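Local coordinates for protein esterase (PDB 3DOH) that acts as a thermostable esterase of the alpha/beta-hydrolase superfamily, carrying an immunoglobulin-like domain and probably hydrolysing carboxylic ester bonds, at residues A[140-148]-A[158-166]; A[192-203]-A[214-222]. One frame throughout, in Å; residues are numbered along the deposited sequence.

Contact 1. Residues A[140-148]-A[158-166]. With SO4 (sulfate ion), chain G.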
loop_
_atom_site.group_PDB
_atom_site.type_symbol
_atom_site.label_atom_id
_atom_site.label_comp_id
_atom_site.label_asym_id
_atom_site.label_seq_id
_atom_site.Cartn_x
_atom_site.Cartn_y
_atom_site.Cartn_z
ATOM N N ILE A 140 -13.828 -29.617 -21.752
ATOM C CA ILE A 140 -13.486 -29.370 -23.147
ATOM C C ILE A 140 -12.423 -30.348 -23.636
ATOM O O ILE A 140 -12.426 -30.753 -24.798
ATOM C CB ILE A 140 -12.980 -27.929 -23.357
ATOM C CG1 ILE A 140 -14.021 -26.922 -22.864
ATOM C CG2 ILE A 140 -12.651 -27.689 -24.822
ATOM C CD1 ILE A 140 -15.234 -26.809 -23.761
ATOM N N ILE A 141 -11.514 -30.722 -22.740
ATOM C CA ILE A 141 -10.561 -31.790 -23.018
ATOM C C ILE A 141 -11.247 -33.151 -23.035
ATOM O O ILE A 141 -10.759 -34.095 -23.656
ATOM C CB ILE A 141 -9.423 -31.813 -21.980
ATOM C CG1 ILE A 141 -8.398 -30.719 -22.289
ATOM C CG2 ILE A 141 -8.757 -33.180 -21.952
ATOM C CD1 ILE A 141 -7.212 -30.711 -21.350
ATOM N N ASP A 142 -12.383 -33.245 -22.351
ATOM C CA ASP A 142 -13.160 -34.462 -22.333
ATOM C C ASP A 142 -14.101 -34.623 -23.535
ATOM O O ASP A 142 -14.723 -35.648 -23.655
ATOM C CB ASP A 142 -13.917 -34.581 -21.009
ATOM C CG ASP A 142 -14.997 -33.498 -20.852
ATOM O OD1 ASP A 142 -15.162 -32.641 -21.794
ATOM O OD2 ASP A 142 -15.663 -33.514 -19.771
ATOM N N ASP A 143 -14.200 -33.638 -24.424
ATOM C CA ASP A 143 -14.895 -33.859 -25.708
ATOM C C ASP A 143 -14.043 -34.404 -26.838
ATOM O O ASP A 143 -14.584 -34.716 -27.900
ATOM C CB ASP A 143 -15.581 -32.599 -26.238
ATOM C CG ASP A 143 -16.490 -31.972 -25.231
ATOM O OD1 ASP A 143 -17.399 -32.677 -24.748
ATOM O OD2 ASP A 143 -16.297 -30.769 -24.917
ATOM N N PHE A 144 -12.730 -34.449 -26.640
ATOM C CA PHE A 144 -11.774 -34.974 -27.613
ATOM C C PHE A 144 -11.597 -36.419 -27.260
ATOM O O PHE A 144 -10.999 -36.746 -26.224
ATOM C CB PHE A 144 -10.373 -34.338 -27.448
ATOM C CG PHE A 144 -10.248 -32.948 -27.976
ATOM C CD1 PHE A 144 -10.996 -31.900 -27.424
ATOM C CD2 PHE A 144 -9.361 -32.673 -29.021
ATOM C CE1 PHE A 144 -10.906 -30.612 -27.907
ATOM C CE2 PHE A 144 -9.240 -31.352 -29.528
ATOM C CZ PHE A 144 -10.017 -30.316 -28.950
ATOM N N LEU A 145 -12.099 -37.281 -28.118
ATOM C CA LEU A 145 -11.805 -38.710 -28.075
ATOM C C LEU A 145 -10.316 -38.984 -28.153
ATOM O O LEU A 145 -9.575 -38.264 -28.816
ATOM C CB LEU A 145 -12.493 -39.374 -29.262
ATOM C CG LEU A 145 -14.001 -39.183 -29.271
ATOM C CD1 LEU A 145 -14.559 -39.422 -30.646
ATOM C CD2 LEU A 145 -14.595 -40.100 -28.204
ATOM N N ALA A 146 -9.881 -40.024 -27.456
ATOM C CA ALA A 146 -8.483 -40.461 -27.494
ATOM C C ALA A 146 -8.341 -41.634 -28.451
ATOM O O ALA A 146 -9.184 -42.520 -28.480
ATOM C CB ALA A 146 -8.000 -40.836 -26.105
ATOM N N PHE A 147 -7.295 -41.608 -29.260
ATOM C CA PHE A 147 -7.004 -42.679 -30.191
ATOM C C PHE A 147 -5.497 -42.806 -30.233
ATOM O O PHE A 147 -4.789 -41.881 -29.827
ATOM C CB PHE A 147 -7.549 -42.343 -31.590
ATOM C CG PHE A 147 -9.044 -42.396 -31.688
ATOM C CD1 PHE A 147 -9.733 -43.595 -31.507
ATOM C CD2 PHE A 147 -9.780 -41.246 -31.961
ATOM C CE1 PHE A 147 -11.152 -43.634 -31.608
ATOM C CE2 PHE A 147 -11.191 -41.269 -32.056
ATOM C CZ PHE A 147 -11.869 -42.451 -31.889
ATOM N N THR A 148 -5.007 -43.954 -30.702
ATOM C CA THR A 148 -3.582 -44.141 -31.064
ATOM C C THR A 148 -3.553 -44.657 -32.477
ATOM O O THR A 148 -4.437 -45.418 -32.851
ATOM C CB THR A 148 -2.922 -45.201 -30.221
ATOM O OG1 THR A 148 -3.407 -45.084 -28.885
ATOM C CG2 THR A 148 -1.456 -44.988 -30.201
ATOM N N ILE A 158 1.599 -43.128 -32.531
ATOM C CA ILE A 158 1.267 -41.739 -32.290
ATOM C C ILE A 158 -0.085 -41.639 -31.625
ATOM O O ILE A 158 -1.111 -41.916 -32.243
ATOM C CB ILE A 158 1.307 -40.864 -33.602
ATOM C CG1 ILE A 158 2.737 -40.741 -34.175
ATOM C CG2 ILE A 158 0.672 -39.496 -33.366
ATOM C CD1 ILE A 158 3.665 -39.867 -33.412
ATOM N N PRO A 159 -0.091 -41.223 -30.350
ATOM C CA PRO A 159 -1.378 -40.959 -29.712
ATOM C C PRO A 159 -1.968 -39.637 -30.246
ATOM O O PRO A 159 -1.200 -38.674 -30.538
ATOM C CB PRO A 159 -1.014 -40.840 -28.216
ATOM C CG PRO A 159 0.441 -41.164 -28.111
ATOM C CD PRO A 159 1.035 -40.909 -29.447
ATOM N N TYR A 160 -3.294 -39.594 -30.395
ATOM C CA TYR A 160 -3.958 -38.355 -30.780
ATOM C C TYR A 160 -5.333 -38.143 -30.180
ATOM O O TYR A 160 -5.992 -39.072 -29.734
ATOM C CB TYR A 160 -3.986 -38.200 -32.298
ATOM C CG TYR A 160 -4.893 -39.155 -33.044
ATOM C CD1 TYR A 160 -4.479 -40.476 -33.358
ATOM C CD2 TYR A 160 -6.160 -38.738 -33.474
ATOM C CE1 TYR A 160 -5.316 -41.350 -34.076
ATOM C CE2 TYR A 160 -7.001 -39.586 -34.187
ATOM C CZ TYR A 160 -6.570 -40.888 -34.488
ATOM O OH TYR A 160 -7.428 -41.703 -35.193
ATOM N N ARG A 161 -5.731 -36.885 -30.130
ATOM C CA ARG A 161 -7.014 -36.502 -29.582
ATOM C C ARG A 161 -7.729 -35.848 -30.729
ATOM O O ARG A 161 -7.138 -35.028 -31.425
ATOM C CB ARG A 161 -6.879 -35.480 -28.426
ATOM C CG ARG A 161 -6.073 -35.882 -27.201
ATOM C CD ARG A 161 -6.666 -37.012 -26.381
ATOM N NE ARG A 161 -7.871 -36.655 -25.644
ATOM C CZ ARG A 161 -8.044 -36.773 -24.320
ATOM N NH1 ARG A 161 -7.091 -37.249 -23.517
ATOM N NH2 ARG A 161 -9.204 -36.402 -23.796
ATOM N N LEU A 162 -8.996 -36.188 -30.903
ATOM C CA LEU A 162 -9.797 -35.684 -32.013
ATOM C C LEU A 162 -11.138 -35.181 -31.517
ATOM O O LEU A 162 -11.817 -35.897 -30.812
ATOM C CB LEU A 162 -10.044 -36.814 -33.015
ATOM C CG LEU A 162 -11.070 -36.575 -34.128
ATOM C CD1 LEU A 162 -10.446 -35.796 -35.290
ATOM C CD2 LEU A 162 -11.599 -37.907 -34.625
ATOM N N PHE A 163 -11.517 -33.966 -31.893
ATOM C CA PHE A 163 -12.855 -33.407 -31.567
ATOM C C PHE A 163 -13.775 -33.629 -32.752
ATOM O O PHE A 163 -13.461 -33.264 -33.864
ATOM C CB PHE A 163 -12.764 -31.893 -31.253
ATOM C CG PHE A 163 -14.104 -31.192 -30.961
ATOM C CD1 PHE A 163 -14.594 -31.084 -29.635
ATOM C CD2 PHE A 163 -14.814 -30.549 -31.986
ATOM C CE1 PHE A 163 -15.795 -30.358 -29.332
ATOM C CE2 PHE A 163 -16.026 -29.841 -31.715
ATOM C CZ PHE A 163 -16.517 -29.753 -30.370
ATOM N N VAL A 164 -14.920 -34.220 -32.510
ATOM C CA VAL A 164 -15.914 -34.400 -33.549
ATOM C C VAL A 164 -17.097 -33.455 -33.256
ATOM O O VAL A 164 -17.601 -33.452 -32.155
ATOM C CB VAL A 164 -16.351 -35.908 -33.560
ATOM C CG1 VAL A 164 -17.572 -36.170 -34.467
ATOM C CG2 VAL A 164 -15.152 -36.808 -33.950
ATOM N N PRO A 165 -17.537 -32.644 -34.243
ATOM C CA PRO A 165 -18.647 -31.703 -33.946
ATOM C C PRO A 165 -19.942 -32.430 -33.526
ATOM O O PRO A 165 -20.120 -33.599 -33.842
ATOM C CB PRO A 165 -18.851 -30.925 -35.259
ATOM C CG PRO A 165 -17.902 -31.518 -36.289
ATOM C CD PRO A 165 -17.066 -32.579 -35.643
ATOM N N LYS A 166 -20.816 -31.740 -32.800
ATOM C CA LYS A 166 -22.071 -32.324 -32.368
ATOM C C LYS A 166 -23.285 -31.600 -32.922
ATOM O O LYS A 166 -23.260 -30.377 -33.115
ATOM C CB LYS A 166 -22.162 -32.371 -30.840
ATOM C CG LYS A 166 -21.487 -31.186 -30.086
ATOM C CD LYS A 166 -22.331 -30.654 -28.895
ATOM C CE LYS A 166 -23.119 -31.771 -28.186
ATOM N NZ LYS A 166 -23.933 -31.294 -26.972
HETATM S S SO4 G . -10.449 -37.073 -20.463
HETATM O O1 SO4 G . -9.001 -37.134 -20.656
HETATM O O2 SO4 G . -10.792 -38.134 -19.508
HETATM O O3 SO4 G . -11.165 -37.266 -21.731
HETATM O O4 SO4 G . -10.823 -35.768 -19.904
#

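Contact 2. Residues A[192-203]-A[214-222]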
loop_
_atom_site.group_PDB
_atom_site.type_symbol
_atom_site.label_atom_id
_atom_site.label_comp_id
_atom_site.label_asym_id
_atom_site.label_seq_id
_atom_site.Cartn_x
_atom_site.Cartn_y
_atom_site.Cartn_z
ATOM N N LEU A 192 -1.098 -33.957 -22.500
ATOM C CA LEU A 192 -0.255 -32.761 -22.605
ATOM C C LEU A 192 -0.565 -31.820 -23.755
ATOM O O LEU A 192 -0.667 -30.607 -23.533
ATOM C CB LEU A 192 1.198 -33.174 -22.688
ATOM C CG LEU A 192 2.065 -32.786 -21.496
ATOM C CD1 LEU A 192 1.282 -32.432 -20.209
ATOM C CD2 LEU A 192 3.053 -33.903 -21.261
ATOM N N GLN A 193 -0.748 -32.379 -24.953
ATOM C CA GLN A 193 -0.749 -31.582 -26.197
ATOM C C GLN A 193 -2.058 -30.833 -26.377
ATOM O O GLN A 193 -2.229 -29.973 -27.272
ATOM C CB GLN A 193 -0.388 -32.449 -27.429
ATOM C CG GLN A 193 -1.514 -33.246 -28.076
ATOM C CD GLN A 193 -1.822 -34.543 -27.350
ATOM O OE1 GLN A 193 -1.383 -34.750 -26.213
ATOM N NE2 GLN A 193 -2.581 -35.428 -28.003
ATOM N N VAL A 194 -2.969 -31.152 -25.474
ATOM C CA VAL A 194 -4.290 -30.620 -25.515
ATOM C C VAL A 194 -4.490 -29.760 -24.246
ATOM O O VAL A 194 -5.476 -29.047 -24.120
ATOM C CB VAL A 194 -5.279 -31.829 -25.718
ATOM C CG1 VAL A 194 -6.258 -32.023 -24.572
ATOM C CG2 VAL A 194 -5.958 -31.784 -27.083
ATOM N N ALA A 195 -3.542 -29.787 -23.324
ATOM C CA ALA A 195 -3.735 -29.119 -22.069
ATOM C C ALA A 195 -2.697 -28.021 -21.822
ATOM O O ALA A 195 -2.899 -27.117 -21.006
ATOM C CB ALA A 195 -3.696 -30.114 -20.968
ATOM N N GLY A 196 -1.583 -28.092 -22.529
ATOM C CA GLY A 196 -0.492 -27.149 -22.295
ATOM C C GLY A 196 -0.811 -25.718 -22.679
ATOM O O GLY A 196 -0.258 -24.803 -22.094
ATOM N N ASN A 197 -1.720 -25.519 -23.638
ATOM C CA ASN A 197 -2.182 -24.181 -24.080
ATOM C C ASN A 197 -3.532 -24.306 -24.828
ATOM O O ASN A 197 -4.075 -25.401 -24.895
ATOM C CB ASN A 197 -1.118 -23.532 -24.948
ATOM C CG ASN A 197 -0.585 -24.487 -25.988
ATOM O OD1 ASN A 197 0.637 -24.699 -26.095
ATOM N ND2 ASN A 197 -1.496 -25.075 -26.778
ATOM N N ARG A 198 -4.068 -23.220 -25.380
ATOM C CA ARG A 198 -5.418 -23.232 -25.926
ATOM C C ARG A 198 -5.374 -23.649 -27.402
ATOM O O ARG A 198 -6.342 -23.495 -28.155
ATOM C CB ARG A 198 -6.102 -21.860 -25.736
ATOM C CG ARG A 198 -6.783 -21.574 -24.346
ATOM C CD ARG A 198 -8.161 -20.842 -24.491
ATOM N NE ARG A 198 -9.112 -21.197 -23.410
ATOM C CZ ARG A 198 -9.535 -20.378 -22.411
ATOM N NH1 ARG A 198 -9.115 -19.096 -22.322
ATOM N NH2 ARG A 198 -10.395 -20.830 -21.470
ATOM N N GLY A 199 -4.236 -24.211 -27.812
ATOM C CA GLY A 199 -3.976 -24.538 -29.232
ATOM C C GLY A 199 -4.956 -25.476 -29.902
ATOM O O GLY A 199 -5.273 -25.321 -31.097
ATOM N N ALA A 200 -5.451 -26.454 -29.143
ATOM C CA ALA A 200 -6.364 -27.454 -29.709
ATOM C C ALA A 200 -7.799 -27.047 -29.409
ATOM O O ALA A 200 -8.688 -27.124 -30.235
ATOM C CB ALA A 200 -6.073 -28.839 -29.125
ATOM N N VAL A 201 -7.969 -26.555 -28.203
ATOM C CA VAL A 201 -9.227 -26.470 -27.544
ATOM C C VAL A 201 -10.034 -25.231 -27.961
ATOM O O VAL A 201 -11.267 -25.249 -28.001
ATOM C CB VAL A 201 -8.866 -26.499 -26.043
ATOM C CG1 VAL A 201 -9.326 -25.275 -25.294
ATOM C CG2 VAL A 201 -9.167 -27.851 -25.414
ATOM N N VAL A 202 -9.353 -24.158 -28.325
ATOM C CA VAL A 202 -10.057 -22.922 -28.727
ATOM C C VAL A 202 -11.047 -23.249 -29.858
ATOM O O VAL A 202 -12.212 -22.850 -29.806
ATOM C CB VAL A 202 -9.057 -21.769 -29.086
ATOM C CG1 VAL A 202 -8.163 -22.148 -30.280
ATOM C CG2 VAL A 202 -9.790 -20.473 -29.327
ATOM N N TRP A 203 -10.590 -24.041 -30.830
ATOM C CA TRP A 203 -11.415 -24.363 -31.963
ATOM C C TRP A 203 -12.614 -25.155 -31.493
ATOM O O TRP A 203 -13.603 -25.269 -32.180
ATOM C CB TRP A 203 -10.612 -25.137 -32.967
ATOM C CG TRP A 203 -9.201 -24.550 -33.133
ATOM C CD1 TRP A 203 -8.037 -25.032 -32.577
ATOM C CD2 TRP A 203 -8.836 -23.379 -33.878
ATOM N NE1 TRP A 203 -6.983 -24.227 -32.933
ATOM C CE2 TRP A 203 -7.448 -23.207 -33.729
ATOM C CE3 TRP A 203 -9.555 -22.446 -34.635
ATOM C CZ2 TRP A 203 -6.758 -22.142 -34.328
ATOM C CZ3 TRP A 203 -8.874 -21.396 -35.238
ATOM C CH2 TRP A 203 -7.494 -21.248 -35.075
ATOM N N CYS A 214 -16.657 -28.186 -37.205
ATOM C CA CYS A 214 -15.231 -28.138 -36.904
ATOM C C CYS A 214 -14.762 -29.429 -36.241
ATOM O O CYS A 214 -15.216 -29.779 -35.151
ATOM C CB CYS A 214 -14.911 -26.940 -36.009
ATOM S SG CYS A 214 -13.149 -26.708 -35.673
ATOM N N PHE A 215 -13.851 -30.133 -36.905
ATOM C CA PHE A 215 -13.058 -31.151 -36.259
ATOM C C PHE A 215 -11.703 -30.572 -35.848
ATOM O O PHE A 215 -11.156 -29.662 -36.501
ATOM C CB PHE A 215 -12.775 -32.288 -37.235
ATOM C CG PHE A 215 -13.984 -33.111 -37.627
ATOM C CD1 PHE A 215 -14.838 -32.692 -38.643
ATOM C CD2 PHE A 215 -14.212 -34.350 -37.042
ATOM C CE1 PHE A 215 -15.939 -33.462 -39.028
ATOM C CE2 PHE A 215 -15.314 -35.148 -37.434
ATOM C CZ PHE A 215 -16.170 -34.709 -38.414
ATOM N N VAL A 216 -11.148 -31.135 -34.775
ATOM C CA VAL A 216 -9.811 -30.783 -34.322
ATOM C C VAL A 216 -9.017 -32.030 -34.059
ATOM O O VAL A 216 -9.396 -32.847 -33.239
ATOM C CB VAL A 216 -9.828 -29.982 -33.021
ATOM C CG1 VAL A 216 -8.426 -29.499 -32.660
ATOM C CG2 VAL A 216 -10.765 -28.806 -33.132
ATOM N N LEU A 217 -7.890 -32.145 -34.740
ATOM C CA LEU A 217 -6.975 -33.222 -34.518
ATOM C C LEU A 217 -5.760 -32.655 -33.826
ATOM O O LEU A 217 -5.137 -31.689 -34.294
ATOM C CB LEU A 217 -6.582 -33.846 -35.855
ATOM C CG LEU A 217 -5.235 -34.538 -35.948
ATOM C CD1 LEU A 217 -5.242 -35.769 -35.142
ATOM C CD2 LEU A 217 -4.936 -34.853 -37.371
ATOM N N ALA A 218 -5.405 -33.295 -32.720
ATOM C CA ALA A 218 -4.288 -32.864 -31.910
ATOM C C ALA A 218 -3.435 -34.086 -31.657
ATOM O O ALA A 218 -3.711 -34.880 -30.760
ATOM C CB ALA A 218 -4.792 -32.264 -30.602
ATOM N N PRO A 219 -2.451 -34.309 -32.505
ATOM C CA PRO A 219 -1.454 -35.363 -32.301
ATOM C C PRO A 219 -0.358 -35.093 -31.268
ATOM O O PRO A 219 0.062 -33.947 -31.095
ATOM C CB PRO A 219 -0.844 -35.545 -33.703
ATOM C CG PRO A 219 -1.058 -34.259 -34.367
ATOM C CD PRO A 219 -2.342 -33.678 -33.820
ATOM N N GLN A 220 0.113 -36.159 -30.600
ATOM C CA GLN A 220 1.255 -36.043 -29.661
ATOM C C GLN A 220 2.529 -36.688 -30.146
ATOM O O GLN A 220 2.538 -37.839 -30.570
ATOM C CB GLN A 220 0.936 -36.637 -28.295
ATOM C CG GLN A 220 2.138 -36.622 -27.357
ATOM C CD GLN A 220 1.743 -36.917 -25.919
ATOM O OE1 GLN A 220 1.018 -37.875 -25.649
ATOM N NE2 GLN A 220 2.201 -36.076 -24.986
ATOM N N CYS A 221 3.622 -35.934 -30.082
ATOM C CA CYS A 221 4.908 -36.406 -30.582
ATOM C C CYS A 221 5.837 -36.792 -29.437
ATOM O O CYS A 221 5.770 -36.219 -28.350
ATOM C CB CYS A 221 5.567 -35.338 -31.457
ATOM S SG CYS A 221 7.374 -35.402 -31.480
ATOM N N PRO A 222 6.704 -37.768 -29.688
ATOM C CA PRO A 222 7.152 -38.689 -28.638
ATOM C C PRO A 222 8.577 -38.383 -28.187
ATOM O O PRO A 222 9.416 -38.010 -29.007
ATOM C CB PRO A 222 7.102 -40.052 -29.332
ATOM C CG PRO A 222 7.312 -39.744 -30.771
ATOM C CD PRO A 222 6.646 -38.418 -31.009
#

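Contact 1. Residues A[140-148]-A[158-166]
Arg161 reaches the backbone of the partner strand: NH2 donates to Phe144 O at 3.0 Å in a bent bond, the oxygen tilted from the guanidinium plane, and NE adds a weak, longer bond to the same oxygen. The side chain bends at chi2 and chi3, which brings the guanidinium alongside Ala146, whose CB lies over one of its faces. A sulfate ion, probably from the crystallisation liquor, sits at the guanidinium edge with its sulfur in plane, taking weak bonds from NH1 and NH2. NH1 also donates to Asn190 O. On the same face of the sheet, Phe163 CB stands 3.8 Å from the centroid of the Phe144 ring and 8° off its normal, a CH-pi contact, while the rings meet obliquely. On the reverse face, Phe147 CB lies over the Tyr160 ring, 3.7 Å from its centroid. Tyr160 CG stands between backbone N and carbonyl carbon (chi1 70°), which lays the ring against Phe147. Behind these contacts, Tyr160 N to Phe147 O at 2.8 Å and Phe147 N to Tyr160 O at 2.9 Å fix the register, and Leu162 N to Leu145 O at 3.0 Å extends it. Further out, Tyr160 packs on Ile250 of helix 242-257. With the strand axes at 151°, this is an antiparallel beta-hairpin whose strand 144-150 is outermost, within this chain, in the mixed sheet of an alpha/beta-hydrolase domain.

Contact 2. Residues A[192-203]-A[214-222]
Gln193 faces Gln220 with their CA atoms 6.0 Å apart, and Ala200 faces Ala218 at a CA separation of 6.2 Å, so segment 192-203, a short weakly bonded helix, a loop and the start of a 3-10 turn, passes over one side of strand 215-219. The polar link is Gln193 NE2 to Ala218 O, 3.0 Å long and nearly straight at 176°. The acceptor lies in the amide plane of Gln193, but the donor stands 44° out of the carbonyl plane of Ala218, so the approach is from above rather than along a lone pair. Gln193 CG sits between backbone N and carbonyl carbon (chi1 84°) and the chain bends at chi2, bringing the amide to the strand. There its CD rests 3.6 Å from Gln220 CB, the two side chains crossing at about a right angle. Gln193 NE2 also donates to Asn190 OD1; on Gln220, OE1 accepts from Asn190 N and NE2 donates to Asp189 OD1 and Glu185 O. With Gln193 cut back to an alanine, Asn190 OD1 and Ala218 O would probably each lose this donor, and a gap is likely to open beside Gln220 CB. The remaining side-chain contacts are mainly apolar: Ala218 CB meets Val194 CG2 at 3.7 Å and Ala200 CB at 3.9 Å, and Val216 CG2 meets Trp203 CB at 3.7 Å. Cys214 SG lies beside the same Trp203 CB. The indole points away from the strand toward helix 369-376, its NE1 donating to Gly199 O at 2.7 Å. Every touching residue is buried, which implies a division of labour: at the Gln193 end two amides are held separately, Gln193 NE2 by Ala218 O and Asn190 OD1, Gln220 by residues of 185-190, while apolar packing joins the loop to the sheet at the Trp203 end.

How the contacts relate
The two contacts share one sheet: strand 158-163 of contact 1 pairs with strand 215-219 of contact 2, and the contact centres lie about 9 Å apart. Phe163 N to Val216 O and Arg161 O to Ala218 N, both 2.8 Å, are probable hydrogen bonds of this antiparallel pairing. A second junction comes from the other two segments, where Ile141 CG1 packs on Val194 CG1 at 3.4 Å. Contact 1 is thus the hairpin at the edge of the sheet within this chain, with its sulfate beside Arg161, and contact 2 the buried cover on the next strand inward. Strand 174-180 separates 215-219 from strand 264-270, which leads to a probable nucleophile elbow at Ser271.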